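Local coordinates for PDZ domain protein (Parabacteroides distasonis, PDB 4L8N) that is of unknown function but joins N-terminal and C-terminal PDZ domains to a DUF4136 domain and binds magnesium, at residues I312-D317 with F411-Y416; D98-N103 with E107-S112; I246-Q251 with R257-C262. All coordinates share one frame; numbering follows the deposited sequence. Where two conformers were deposited one is given.

Contact 1. Residues I312-D317 with F411-Y416; sequences ISYDID and FSYLYY
The phenol ring of Y314 has F411 over one face and the hydroxyl of Y413 at its edge, in the plane of the ring. F411 presents its own rim: CE1 stands over the centre of the Y314 ring, and CE1 of Y314 lies 4.1 Å from CE1 of F411. With ring centroids 5.5 Å apart and planes at 89°, this is a textbook T-shaped pair, with F411 giving the edge and Y314 the face. The opposite face of Y314 is covered within its own strand by I312, whose CG2 sits toward the rim of the ring; methyl group and aromatic edge together restrict rotation of the phenol. The setting is the middle strand, 312-315, of a small antiparallel sheet, met by a 3-10 turn, 412-414, in the long loop between helix 395-402 and strand 429-435. Across this junction the two tyrosines reach for each other from facing elements, and Y314 OH donates to Y413 OH at 2.6 Å. With chi1 at 82°, the phenol of Y413 leaves the turn over its own backbone and heads for the strand. Its hydroxyl also bonds to E107 on helix 107-113, making a relay of two buried phenols that ends on a carboxylate; the negative charge would be expected to polarise both O-H groups. Beyond the segments, L110 of that helix touches Y314 and F411, and F357 adds a second edge-to-face partner to F411. A bound 2-methyl-2,4-pentanediol, probably from the crystallisation liquor, lies about 4 Å from the F411 side chain.

Contact 2. Residues D98-N103 with E107-S112; sequences DCKKSN and EDQLAS
K100 and Q109 carry the whole of this contact, meeting at the ends of their side chains while their CA atoms stay 12.3 Å apart. The ammonium of K100 donates to the amide oxygen of Q109, with NZ 3.2 Å from OE1. The approach is not an ideal one: the C=O...N angle is 104° and NZ stands above the amide plane, 37° out of it. The lysine thus approaches from beside the amide, raised out of its plane, and its NZ is 3.6 Å from NE2 of the same Q109. A bend at the third torsion of K100 (chi3 -83°) brings NZ within bonding distance of OE1, which a straight Q109 chain holds out to meet it. Each polar end has a stronger partner close by in the linker: K100 NZ also bonds to A104 O, and Q109 OE1 also accepts from T106 N. The second bond, from the backbone of the residue just ahead of helix 107-113 to a side chain in its first turn, resembles one half of a capping box. OE1 therefore takes two donors, and the nearby positive charge is likely to polarise its carbonyl further. A leucine here would probably deprive T106 N of its side-chain acceptor and leave K100 with A104 O alone of its two oxygen partners. The bond spans a short connection in which strand 91-101, paired through K100 with I9 of strand 8-18 in the N-terminal PDZ sheet, passes by way of strand 104-105 into helix 107-113, which in turn packs on strand 298-309 through D108 and A111 against Y307, and on strand 312-315 through L110 against Y314.

Contact 3. Residues I246-Q251 with R257-C262; sequences IRIIDQ and RVLWEC
R257 opens the second segment by facing D250 where the two strands of a beta hairpin meet their connecting loop. Its NH2 donates to D250 OD2 at 2.8 Å, approaching from above the carboxylate plane, and its NE adds a weak bond to the same oxygen; guanidinium and carboxylate are turned 36° apart. D250 is also tied to the turn itself, OD2 accepting from I254 N and OD1 from K252 N in an Asx turn, while R257 NH1 reaches a second acid, D138. Next, V258 pairs with I249 without hydrogen bonds and lays CG2 4.1 Å from CG1 of I249. L259 is the extra residue of a beta bulge: its N bonds to I248 O at 2.9 Å, its side chain leans toward the first strand, and CG packs 3.7 Å from CB of D250. W260 restores the pairing, its O accepting from I248 N at 2.8 Å. Its CG, anti to the backbone N (chi1 -176°), directs the indole along the face of I246 and I248, where CE3 meets CD1 of I248 at 3.6 Å and the ring edge meets CG2 of I246. E261 runs beside R247 on the other face; R247 was modelled in two conformers, and its weak, bent salt bridge from NE to E261 OE1 is doubtful in detail. C262 closes the register: C262 N donates to I246 O at 2.9 Å, and I246 N donates to C262 O at 2.8 Å. The hairpin lies in the large mixed sheet between strands 186-196 and 123-135, with helix 274-285 against I246 and C262, and T134 of the second subunit touching E261.

How the contacts relate
The contacts follow along the chain in the order 2, 3, 1, yet contacts 1 and 2 are the spatial neighbours, their centres about 10 Å apart. Helix 107-113 of contact 2 packs against both segments of contact 1, and A111 O probably accepts from Y415 OH, so the link leaving the N-terminal PDZ sheet is built into the C-terminal part of the chain. Contact 3 lies across the chain's centre, in the DUF4136 region, its centre about 50 Å from that of contact 1 and about 44 Å from that of contact 2. Strands 123-135 and 298-309 of the large mixed sheet run between these regions. The magnesium-binding E239 and D270 flank the other end of the contact 3 hairpin.

Contact 1. Residues I312-D317 with F411-Y416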
ATOM      1  N   ILE A 312      48.762   1.020   8.083  1.00 61.97           N
ATOM      2  CA  ILE A 312      49.627   0.613   6.968  1.00 62.77           C
ATOM      3  C   ILE A 312      48.791   0.441   5.695  1.00 66.30           C
ATOM      4  O   ILE A 312      47.707  -0.157   5.722  1.00 63.98           O
ATOM      5  CB  ILE A 312      50.439  -0.699   7.291  1.00 65.86           C
ATOM      6  CG1 ILE A 312      51.358  -0.537   8.518  1.00 66.66           C
ATOM      7  CG2 ILE A 312      51.255  -1.206   6.084  1.00 66.82           C
ATOM      8  CD1 ILE A 312      51.658  -1.872   9.288  1.00 70.97           C
ATOM      9  N   SER A 313      49.325   0.962   4.582  1.00 64.34           N
ATOM     10  CA  SER A 313      48.812   0.797   3.232  1.00 64.31           C
ATOM     11  C   SER A 313      49.830  -0.082   2.467  1.00 71.30           C
ATOM     12  O   SER A 313      51.037   0.076   2.657  1.00 73.05           O
ATOM     13  CB  SER A 313      48.574   2.149   2.583  1.00 67.47           C
ATOM     14  OG  SER A 313      47.468   2.780   3.211  1.00 71.66           O
ATOM     15  N   TYR A 314      49.352  -1.063   1.696  1.00 68.50           N
ATOM     16  CA  TYR A 314      50.201  -2.042   1.000  1.00 69.77           C
ATOM     17  C   TYR A 314      50.170  -1.816  -0.514  1.00 79.41           C
ATOM     18  O   TYR A 314      49.185  -1.265  -1.017  1.00 79.73           O
ATOM     19  CB  TYR A 314      49.732  -3.484   1.336  1.00 68.55           C
ATOM     20  CG  TYR A 314      49.657  -3.798   2.819  1.00 67.32           C
ATOM     21  CD1 TYR A 314      48.497  -3.554   3.547  1.00 66.14           C
ATOM     22  CD2 TYR A 314      50.745  -4.336   3.494  1.00 69.33           C
ATOM     23  CE1 TYR A 314      48.430  -3.817   4.914  1.00 65.31           C
ATOM     24  CE2 TYR A 314      50.686  -4.613   4.859  1.00 67.89           C
ATOM     25  CZ  TYR A 314      49.521  -4.367   5.564  1.00 70.42           C
ATOM     26  OH  TYR A 314      49.448  -4.654   6.909  1.00 66.33           O
ATOM     27  N   ASP A 315      51.231  -2.244  -1.243  1.00 79.67           N
ATOM     28  CA  ASP A 315      51.311  -2.103  -2.708  1.00 82.47           C
ATOM     29  C   ASP A 315      50.417  -3.145  -3.375  1.00 87.59           C
ATOM     30  O   ASP A 315      50.619  -4.333  -3.162  1.00 87.01           O
ATOM     31  CB  ASP A 315      52.775  -2.246  -3.196  1.00 86.81           C
ATOM     32  CG  ASP A 315      53.135  -1.631  -4.549  1.00102.16           C
ATOM     33  OD1 ASP A 315      52.294  -1.684  -5.476  1.00103.88           O
ATOM     34  OD2 ASP A 315      54.297  -1.177  -4.706  1.00108.37           O
ATOM     35  N   ILE A 316      49.442  -2.706  -4.189  1.00 86.57           N
ATOM     36  CA  ILE A 316      48.492  -3.564  -4.925  1.00 87.46           C
ATOM     37  C   ILE A 316      49.226  -4.695  -5.711  1.00 97.05           C
ATOM     38  O   ILE A 316      48.664  -5.779  -5.881  1.00 97.02           O
ATOM     39  CB  ILE A 316      47.567  -2.702  -5.850  1.00 90.66           C
ATOM     40  CG1 ILE A 316      46.402  -3.534  -6.464  1.00 90.66           C
ATOM     41  CG2 ILE A 316      48.351  -1.879  -6.897  1.00 93.06           C
ATOM     42  CD1 ILE A 316      45.286  -2.727  -7.214  1.00 94.72           C
ATOM     43  N   ASP A 317      50.475  -4.446  -6.147  1.00 97.69           N
ATOM     44  CA  ASP A 317      51.281  -5.405  -6.902  1.00101.01           C
ATOM     45  C   ASP A 317      52.225  -6.156  -5.930  1.00105.79           C
ATOM     46  O   ASP A 317      51.944  -7.323  -5.640  1.00106.70           O
ATOM     47  CB  ASP A 317      52.037  -4.700  -8.054  1.00106.13           C
ATOM     48  CG  ASP A 317      51.195  -3.694  -8.837  1.00117.15           C
ATOM     49  OD1 ASP A 317      50.137  -4.097  -9.388  1.00116.22           O
ATOM     50  OD2 ASP A 317      51.588  -2.505  -8.892  1.00125.10           O
ATOM     51  N   PHE A 411      46.995 -11.662   6.433  1.00 63.41           N
ATOM     52  CA  PHE A 411      46.057 -10.570   6.620  1.00 60.62           C
ATOM     53  C   PHE A 411      44.986 -10.878   7.667  1.00 60.51           C
ATOM     54  O   PHE A 411      44.234  -9.973   8.031  1.00 60.04           O
ATOM     55  CB  PHE A 411      45.426 -10.167   5.288  1.00 63.17           C
ATOM     56  CG  PHE A 411      46.391  -9.537   4.303  1.00 66.92           C
ATOM     57  CD1 PHE A 411      46.867  -8.240   4.495  1.00 69.74           C
ATOM     58  CD2 PHE A 411      46.794 -10.225   3.162  1.00 71.26           C
ATOM     59  CE1 PHE A 411      47.751  -7.659   3.582  1.00 71.65           C
ATOM     60  CE2 PHE A 411      47.664  -9.629   2.234  1.00 74.71           C
ATOM     61  CZ  PHE A 411      48.133  -8.352   2.454  1.00 72.32           C
ATOM     62  N   SER A 412      44.961 -12.088   8.228  1.00 55.74           N
ATOM     63  CA  SER A 412      43.969 -12.444   9.268  1.00 54.24           C
ATOM     64  C   SER A 412      44.120 -11.576  10.553  1.00 57.01           C
ATOM     65  O   SER A 412      43.220 -11.582  11.385  1.00 57.16           O
ATOM     66  CB  SER A 412      44.033 -13.935   9.623  1.00 54.31           C
ATOM     67  OG  SER A 412      45.221 -14.246  10.335  1.00 54.57           O
ATOM     68  N   TYR A 413      45.234 -10.829  10.690  1.00 53.34           N
ATOM     69  CA  TYR A 413      45.524  -9.909  11.800  1.00 52.55           C
ATOM     70  C   TYR A 413      44.418  -8.831  11.887  1.00 57.29           C
ATOM     71  O   TYR A 413      44.132  -8.317  12.968  1.00 57.43           O
ATOM     72  CB  TYR A 413      46.932  -9.269  11.636  1.00 54.24           C
ATOM     73  CG  TYR A 413      47.001  -8.066  10.705  1.00 55.64           C
ATOM     74  CD1 TYR A 413      46.773  -6.775  11.180  1.00 56.48           C
ATOM     75  CD2 TYR A 413      47.314  -8.219   9.355  1.00 57.12           C
ATOM     76  CE1 TYR A 413      46.811  -5.670  10.326  1.00 56.71           C
ATOM     77  CE2 TYR A 413      47.356  -7.122   8.491  1.00 58.08           C
ATOM     78  CZ  TYR A 413      47.112  -5.848   8.984  1.00 61.61           C
ATOM     79  OH  TYR A 413      47.180  -4.763   8.151  1.00 58.71           O
ATOM     80  N   LEU A 414      43.800  -8.509  10.739  1.00 52.95           N
ATOM     81  CA  LEU A 414      42.699  -7.564  10.637  1.00 51.74           C
ATOM     82  C   LEU A 414      41.540  -7.983  11.518  1.00 53.72           C
ATOM     83  O   LEU A 414      40.769  -7.115  11.946  1.00 52.45           O
ATOM     84  CB  LEU A 414      42.229  -7.444   9.177  1.00 52.04           C
ATOM     85  CG  LEU A 414      43.219  -6.755   8.219  1.00 57.08           C
ATOM     86  CD1 LEU A 414      42.913  -7.118   6.793  1.00 58.29           C
ATOM     87  CD2 LEU A 414      43.264  -5.244   8.426  1.00 53.62           C
ATOM     88  N   TYR A 415      41.433  -9.310  11.825  1.00 48.74           N
ATOM     89  CA  TYR A 415      40.352  -9.838  12.658  1.00 47.08           C
ATOM     90  C   TYR A 415      40.888 -10.547  13.916  1.00 50.81           C
ATOM     91  O   TYR A 415      40.203 -11.387  14.483  1.00 49.11           O
ATOM     92  CB  TYR A 415      39.440 -10.759  11.819  1.00 47.93           C
ATOM     93  CG  TYR A 415      38.663 -10.011  10.755  1.00 49.31           C
ATOM     94  CD1 TYR A 415      37.688  -9.076  11.101  1.00 50.78           C
ATOM     95  CD2 TYR A 415      38.970 -10.160   9.400  1.00 49.68           C
ATOM     96  CE1 TYR A 415      36.987  -8.365  10.125  1.00 49.47           C
ATOM     97  CE2 TYR A 415      38.284  -9.442   8.416  1.00 49.22           C
ATOM     98  CZ  TYR A 415      37.275  -8.565   8.785  1.00 55.16           C
ATOM     99  OH  TYR A 415      36.552  -7.877   7.844  1.00 56.79           O
ATOM    100  N   TYR A 416      42.060 -10.125  14.415  1.00 51.29           N
ATOM    101  CA  TYR A 416      42.691 -10.725  15.593  1.00 52.72           C
ATOM    102  C   TYR A 416      41.966 -10.458  16.915  1.00 58.42           C
ATOM    103  O   TYR A 416      42.326 -11.072  17.926  1.00 60.81           O
ATOM    104  CB  TYR A 416      44.150 -10.308  15.703  1.00 54.95           C
ATOM    105  CG  TYR A 416      45.055 -11.439  15.304  1.00 59.23           C
ATOM    106  CD1 TYR A 416      44.746 -12.252  14.210  1.00 61.91           C
ATOM    107  CD2 TYR A 416      46.168 -11.769  16.068  1.00 61.75           C
ATOM    108  CE1 TYR A 416      45.540 -13.344  13.870  1.00 65.44           C
ATOM    109  CE2 TYR A 416      46.950 -12.887  15.762  1.00 64.42           C
ATOM    110  CZ  TYR A 416      46.655 -13.647  14.638  1.00 76.24           C
ATOM    111  OH  TYR A 416      47.453 -14.706  14.289  1.00 84.00           O
TER

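Contact 2. Residues D98-N103 with E107-S112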
ATOM      1  N   ASP A  98      40.630  13.663   1.461  1.00 79.64           N
ATOM      2  CA  ASP A  98      41.183  12.393   1.882  1.00 78.39           C
ATOM      3  C   ASP A  98      41.838  11.781   0.661  1.00 81.70           C
ATOM      4  O   ASP A  98      41.175  11.419  -0.320  1.00 79.16           O
ATOM      5  CB  ASP A  98      40.127  11.498   2.548  1.00 78.42           C
ATOM      6  CG  ASP A  98      39.519  12.127   3.791  1.00 86.10           C
ATOM      7  OD1 ASP A  98      40.300  12.554   4.686  1.00 87.45           O
ATOM      8  OD2 ASP A  98      38.268  12.209   3.864  1.00 85.90           O
ATOM      9  N   CYS A  99      43.174  11.766   0.708  1.00 80.15           N
ATOM     10  CA  CYS A  99      44.011  11.342  -0.392  1.00 81.38           C
ATOM     11  C   CYS A  99      44.756  10.074  -0.064  1.00 83.31           C
ATOM     12  O   CYS A  99      45.063   9.813   1.096  1.00 82.72           O
ATOM     13  CB  CYS A  99      44.970  12.465  -0.753  1.00 84.56           C
ATOM     14  SG  CYS A  99      44.231  14.120  -0.681  1.00 89.75           S
ATOM     15  N   LYS A 100      45.046   9.287  -1.101  1.00 79.33           N
ATOM     16  CA  LYS A 100      45.827   8.052  -1.016  1.00 78.69           C
ATOM     17  C   LYS A 100      46.624   7.856  -2.313  1.00 83.99           C
ATOM     18  O   LYS A 100      46.236   8.389  -3.356  1.00 84.84           O
ATOM     19  CB  LYS A 100      44.926   6.830  -0.734  1.00 78.59           C
ATOM     20  CG  LYS A 100      43.894   6.513  -1.828  1.00 91.01           C
ATOM     21  CD  LYS A 100      43.268   5.124  -1.678  1.00 98.60           C
ATOM     22  CE  LYS A 100      44.106   4.011  -2.260  1.00104.68           C
ATOM     23  NZ  LYS A 100      43.279   2.814  -2.582  1.00109.72           N
ATOM     24  N   LYS A 101      47.711   7.080  -2.260  1.00 80.35           N
ATOM     25  CA  LYS A 101      48.501   6.784  -3.455  1.00 82.52           C
ATOM     26  C   LYS A 101      47.712   5.802  -4.342  1.00 88.65           C
ATOM     27  O   LYS A 101      46.993   4.956  -3.810  1.00 86.88           O
ATOM     28  CB  LYS A 101      49.881   6.235  -3.074  1.00 84.63           C
ATOM     29  CG  LYS A 101      50.792   7.277  -2.421  1.00 89.01           C
ATOM     30  CD  LYS A 101      52.208   6.748  -2.191  1.00 97.47           C
ATOM     31  CE  LYS A 101      53.049   6.680  -3.455  1.00101.83           C
ATOM     32  NZ  LYS A 101      53.943   5.489  -3.449  1.00102.76           N
ATOM     33  N   SER A 102      47.795   5.951  -5.681  1.00 88.56           N
ATOM     34  CA  SER A 102      47.053   5.127  -6.653  1.00 88.75           C
ATOM     35  C   SER A 102      47.261   3.619  -6.472  1.00 90.54           C
ATOM     36  O   SER A 102      46.327   2.865  -6.723  1.00 89.80           O
ATOM     37  CB  SER A 102      47.424   5.507  -8.085  1.00 96.24           C
ATOM     38  OG  SER A 102      48.832   5.456  -8.287  1.00109.49           O
ATOM     39  N   ASN A 103      48.468   3.192  -6.046  1.00 86.43           N
ATOM     40  CA  ASN A 103      48.854   1.785  -5.851  1.00 85.56           C
ATOM     41  C   ASN A 103      48.666   1.266  -4.384  1.00 87.33           C
ATOM     42  O   ASN A 103      49.074   0.138  -4.078  1.00 86.29           O
ATOM     43  CB  ASN A 103      50.324   1.606  -6.275  1.00 84.32           C
ATOM     44  CG  ASN A 103      51.319   2.397  -5.451  1.00 95.29           C
ATOM     45  OD1 ASN A 103      51.039   3.503  -4.975  1.00 90.70           O
ATOM     46  ND2 ASN A 103      52.508   1.852  -5.264  1.00 82.90           N
ATOM     47  N   GLU A 107      43.832  -1.006   4.819  1.00 63.56           N
ATOM     48  CA  GLU A 107      43.294  -1.999   5.737  1.00 60.97           C
ATOM     49  C   GLU A 107      41.759  -2.017   5.659  1.00 62.85           C
ATOM     50  O   GLU A 107      41.171  -3.074   5.838  1.00 61.96           O
ATOM     51  CB  GLU A 107      43.781  -1.750   7.167  1.00 61.25           C
ATOM     52  CG  GLU A 107      45.263  -2.058   7.351  1.00 63.94           C
ATOM     53  CD  GLU A 107      45.822  -1.661   8.703  1.00 77.90           C
ATOM     54  OE1 GLU A 107      45.393  -0.623   9.264  1.00 65.34           O
ATOM     55  OE2 GLU A 107      46.684  -2.410   9.210  1.00 73.80           O
ATOM     56  N   ASP A 108      41.128  -0.886   5.313  1.00 60.05           N
ATOM     57  CA  ASP A 108      39.674  -0.806   5.123  1.00 59.36           C
ATOM     58  C   ASP A 108      39.272  -1.683   3.911  1.00 63.65           C
ATOM     59  O   ASP A 108      38.312  -2.460   3.987  1.00 62.61           O
ATOM     60  CB  ASP A 108      39.240   0.660   4.930  1.00 61.51           C
ATOM     61  CG  ASP A 108      37.769   0.840   4.617  1.00 76.24           C
ATOM     62  OD1 ASP A 108      36.955   0.854   5.573  1.00 75.83           O
ATOM     63  OD2 ASP A 108      37.431   0.986   3.412  1.00 85.06           O
ATOM     64  N   GLN A 109      40.050  -1.595   2.816  1.00 60.70           N
ATOM     65  CA  GLN A 109      39.798  -2.376   1.611  1.00 60.69           C
ATOM     66  C   GLN A 109      39.968  -3.878   1.903  1.00 63.79           C
ATOM     67  O   GLN A 109      39.071  -4.660   1.585  1.00 63.73           O
ATOM     68  CB  GLN A 109      40.716  -1.918   0.464  1.00 63.31           C
ATOM     69  CG  GLN A 109      40.404  -0.511  -0.058  1.00 68.43           C
ATOM     70  CD  GLN A 109      41.458  -0.049  -1.035  1.00 85.54           C
ATOM     71  OE1 GLN A 109      42.583   0.315  -0.666  1.00 82.84           O
ATOM     72  NE2 GLN A 109      41.134  -0.096  -2.312  1.00 73.62           N
ATOM     73  N   LEU A 110      41.086  -4.260   2.559  1.00 59.33           N
ATOM     74  CA  LEU A 110      41.420  -5.638   2.926  1.00 58.41           C
ATOM     75  C   LEU A 110      40.403  -6.248   3.907  1.00 59.70           C
ATOM     76  O   LEU A 110      40.102  -7.439   3.802  1.00 59.67           O
ATOM     77  CB  LEU A 110      42.832  -5.714   3.513  1.00 58.99           C
ATOM     78  CG  LEU A 110      43.988  -5.447   2.543  1.00 65.99           C
ATOM     79  CD1 LEU A 110      45.223  -5.004   3.274  1.00 65.94           C
ATOM     80  CD2 LEU A 110      44.288  -6.660   1.659  1.00 70.45           C
ATOM     81  N   ALA A 111      39.842  -5.434   4.821  1.00 54.21           N
ATOM     82  CA  ALA A 111      38.823  -5.895   5.767  1.00 52.10           C
ATOM     83  C   ALA A 111      37.579  -6.354   5.011  1.00 55.99           C
ATOM     84  O   ALA A 111      36.954  -7.336   5.400  1.00 55.16           O
ATOM     85  CB  ALA A 111      38.473  -4.794   6.748  1.00 51.53           C
ATOM     86  N   SER A 112      37.262  -5.671   3.899  1.00 52.91           N
ATOM     87  CA  SER A 112      36.147  -5.994   3.016  1.00 52.71           C
ATOM     88  C   SER A 112      36.463  -7.206   2.150  1.00 61.16           C
ATOM     89  O   SER A 112      35.583  -8.051   1.970  1.00 62.51           O
ATOM     90  CB  SER A 112      35.812  -4.807   2.133  1.00 55.99           C
ATOM     91  OG  SER A 112      34.901  -3.956   2.800  1.00 63.74           O
TER

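Contact 3. Residues I246-Q251 with R257-C262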
ATOM      1  N   ILE A 246       3.195   9.173  11.340  1.00 50.99           N
ATOM      2  CA  ILE A 246       3.691  10.450  11.859  1.00 49.93           C
ATOM      3  C   ILE A 246       3.148  11.535  10.906  1.00 57.44           C
ATOM      4  O   ILE A 246       3.275  11.408   9.680  1.00 56.78           O
ATOM      5  CB  ILE A 246       5.249  10.504  12.033  1.00 51.44           C
ATOM      6  CG1 ILE A 246       5.788   9.339  12.896  1.00 51.29           C
ATOM      7  CG2 ILE A 246       5.720  11.858  12.587  1.00 50.43           C
ATOM      8  CD1 ILE A 246       7.347   9.113  12.812  1.00 51.79           C
ATOM      9  N   ARG A 247       2.525  12.578  11.490  1.00 56.15           N
ATOM     10  CA  ARG A 247       1.965  13.713  10.763  0.50 56.13           C
ATOM     11  C   ARG A 247       2.669  14.976  11.231  1.00 59.51           C
ATOM     12  O   ARG A 247       2.689  15.242  12.436  1.00 60.35           O
ATOM     13  CB  ARG A 247       0.442  13.800  10.989  0.50 58.38           C
ATOM     14  CG  ARG A 247      -0.339  14.423   9.833  0.50 69.09           C
ATOM     15  CD  ARG A 247      -1.848  14.384  10.066  0.50 79.23           C
ATOM     16  NE  ARG A 247      -2.536  13.433   9.186  0.50 83.30           N
ATOM     17  CZ  ARG A 247      -3.170  12.341   9.604  0.50 95.97           C
ATOM     18  NH1 ARG A 247      -3.239  12.059  10.900  0.50 88.89           N
ATOM     19  NH2 ARG A 247      -3.750  11.527   8.729  0.50 71.75           N
ATOM     20  N   ILE A 248       3.306  15.739  10.285  1.00 53.76           N
ATOM     21  CA  ILE A 248       4.009  17.001  10.637  1.00 52.94           C
ATOM     22  C   ILE A 248       3.157  18.177  10.099  1.00 55.76           C
ATOM     23  O   ILE A 248       3.137  18.431   8.887  1.00 54.40           O
ATOM     24  CB  ILE A 248       5.507  17.069  10.177  1.00 54.95           C
ATOM     25  CG1 ILE A 248       6.363  15.946  10.815  1.00 53.57           C
ATOM     26  CG2 ILE A 248       6.103  18.486  10.421  1.00 54.25           C
ATOM     27  CD1 ILE A 248       7.864  15.904  10.391  1.00 52.98           C
ATOM     28  N   ILE A 249       2.419  18.853  11.004  1.00 53.23           N
ATOM     29  CA  ILE A 249       1.469  19.907  10.626  1.00 53.32           C
ATOM     30  C   ILE A 249       2.040  21.316  10.836  1.00 58.36           C
ATOM     31  O   ILE A 249       2.412  21.684  11.951  1.00 60.69           O
ATOM     32  CB  ILE A 249       0.105  19.737  11.388  1.00 56.43           C
ATOM     33  CG1 ILE A 249      -0.490  18.321  11.232  1.00 55.53           C
ATOM     34  CG2 ILE A 249      -0.918  20.794  10.959  1.00 57.12           C
ATOM     35  CD1 ILE A 249      -0.831  17.714  12.528  1.00 62.14           C
ATOM     36  N   ASP A 250       2.020  22.118   9.763  1.00 53.22           N
ATOM     37  CA  ASP A 250       2.423  23.525   9.715  1.00 53.39           C
ATOM     38  C   ASP A 250       1.528  24.370  10.615  1.00 59.99           C
ATOM     39  O   ASP A 250       0.301  24.248  10.543  1.00 61.15           O
ATOM     40  CB  ASP A 250       2.313  24.015   8.263  1.00 54.59           C
ATOM     41  CG  ASP A 250       2.653  25.467   7.964  1.00 61.96           C
ATOM     42  OD1 ASP A 250       3.143  26.170   8.880  1.00 62.91           O
ATOM     43  OD2 ASP A 250       2.442  25.898   6.802  1.00 62.83           O
ATOM     44  N   GLN A 251       2.136  25.259  11.419  1.00 56.75           N
ATOM     45  CA  GLN A 251       1.415  26.173  12.299  1.00 57.73           C
ATOM     46  C   GLN A 251       1.658  27.623  11.921  1.00 68.41           C
ATOM     47  O   GLN A 251       0.946  28.498  12.419  1.00 70.94           O
ATOM     48  CB  GLN A 251       1.823  25.983  13.771  1.00 58.63           C
ATOM     49  CG  GLN A 251       1.667  24.588  14.360  1.00 53.64           C
ATOM     50  CD  GLN A 251       0.261  24.081  14.344  1.00 73.05           C
ATOM     51  OE1 GLN A 251      -0.142  23.352  13.442  1.00 72.47           O
ATOM     52  NE2 GLN A 251      -0.505  24.446  15.348  1.00 71.31           N
ATOM     53  N   ARG A 257      -2.011  22.914   7.317  1.00 58.35           N
ATOM     54  CA  ARG A 257      -1.465  22.212   6.148  1.00 56.61           C
ATOM     55  C   ARG A 257      -0.506  21.134   6.612  1.00 58.39           C
ATOM     56  O   ARG A 257       0.412  21.418   7.383  1.00 57.23           O
ATOM     57  CB  ARG A 257      -0.741  23.214   5.212  1.00 57.08           C
ATOM     58  CG  ARG A 257       0.021  22.599   4.040  1.00 62.96           C
ATOM     59  CD  ARG A 257       0.725  23.651   3.197  1.00 64.87           C
ATOM     60  NE  ARG A 257       1.751  24.369   3.958  1.00 58.69           N
ATOM     61  CZ  ARG A 257       2.676  25.169   3.435  1.00 67.56           C
ATOM     62  NH1 ARG A 257       2.713  25.389   2.128  1.00 57.25           N
ATOM     63  NH2 ARG A 257       3.563  25.764   4.216  1.00 52.96           N
ATOM     64  N   VAL A 258      -0.728  19.892   6.155  1.00 53.82           N
ATOM     65  CA  VAL A 258       0.169  18.786   6.467  1.00 51.42           C
ATOM     66  C   VAL A 258       1.352  18.909   5.518  1.00 53.74           C
ATOM     67  O   VAL A 258       1.175  18.878   4.290  1.00 51.77           O
ATOM     68  CB  VAL A 258      -0.517  17.400   6.402  1.00 53.52           C
ATOM     69  CG1 VAL A 258       0.503  16.285   6.623  1.00 52.06           C
ATOM     70  CG2 VAL A 258      -1.644  17.309   7.424  1.00 52.95           C
ATOM     71  N   LEU A 259       2.547  19.129   6.092  1.00 51.01           N
ATOM     72  CA  LEU A 259       3.786  19.306   5.329  1.00 50.20           C
ATOM     73  C   LEU A 259       4.349  17.971   4.887  1.00 51.44           C
ATOM     74  O   LEU A 259       4.765  17.813   3.739  1.00 50.94           O
ATOM     75  CB  LEU A 259       4.851  20.053   6.154  1.00 50.32           C
ATOM     76  CG  LEU A 259       4.510  21.445   6.677  1.00 55.64           C
ATOM     77  CD1 LEU A 259       5.565  21.901   7.619  1.00 56.19           C
ATOM     78  CD2 LEU A 259       4.442  22.469   5.553  1.00 56.95           C
ATOM     79  N   TRP A 260       4.358  17.022   5.806  1.00 46.83           N
ATOM     80  CA  TRP A 260       4.955  15.712   5.635  1.00 47.50           C
ATOM     81  C   TRP A 260       4.216  14.712   6.513  1.00 52.91           C
ATOM     82  O   TRP A 260       3.881  15.017   7.683  1.00 51.55           O
ATOM     83  CB  TRP A 260       6.444  15.817   6.057  1.00 46.62           C
ATOM     84  CG  TRP A 260       7.294  14.590   5.864  1.00 46.22           C
ATOM     85  CD1 TRP A 260       8.135  14.343   4.820  1.00 48.90           C
ATOM     86  CD2 TRP A 260       7.542  13.561   6.830  1.00 44.93           C
ATOM     87  NE1 TRP A 260       8.844  13.192   5.044  1.00 47.75           N
ATOM     88  CE2 TRP A 260       8.490  12.679   6.266  1.00 48.05           C
ATOM     89  CE3 TRP A 260       7.038  13.283   8.113  1.00 45.72           C
ATOM     90  CZ2 TRP A 260       8.970  11.563   6.950  1.00 45.84           C
ATOM     91  CZ3 TRP A 260       7.467  12.138   8.760  1.00 46.29           C
ATOM     92  CH2 TRP A 260       8.460  11.323   8.202  1.00 46.33           C
ATOM     93  N   GLU A 261       3.952  13.526   5.937  1.00 50.11           N
ATOM     94  CA  GLU A 261       3.256  12.431   6.594  1.00 50.15           C
ATOM     95  C   GLU A 261       3.880  11.131   6.150  1.00 52.13           C
ATOM     96  O   GLU A 261       4.150  10.947   4.963  1.00 51.84           O
ATOM     97  CB  GLU A 261       1.736  12.474   6.275  1.00 52.49           C
ATOM     98  CG  GLU A 261       0.870  11.538   7.122  1.00 65.82           C
ATOM     99  CD  GLU A 261      -0.638  11.625   6.938  1.00 82.50           C
ATOM    100  OE1 GLU A 261      -1.200  12.724   7.132  1.00 70.09           O
ATOM    101  OE2 GLU A 261      -1.271  10.580   6.668  1.00 77.13           O
ATOM    102  N   CYS A 262       4.174  10.262   7.117  1.00 48.48           N
ATOM    103  CA  CYS A 262       4.732   8.941   6.880  1.00 48.63           C
ATOM    104  C   CYS A 262       3.885   7.924   7.607  1.00 52.10           C
ATOM    105  O   CYS A 262       3.644   8.050   8.817  1.00 50.53           O
ATOM    106  CB  CYS A 262       6.198   8.845   7.282  1.00 49.77           C
ATOM    107  SG  CYS A 262       7.018   7.332   6.699  1.00 54.05           S
TER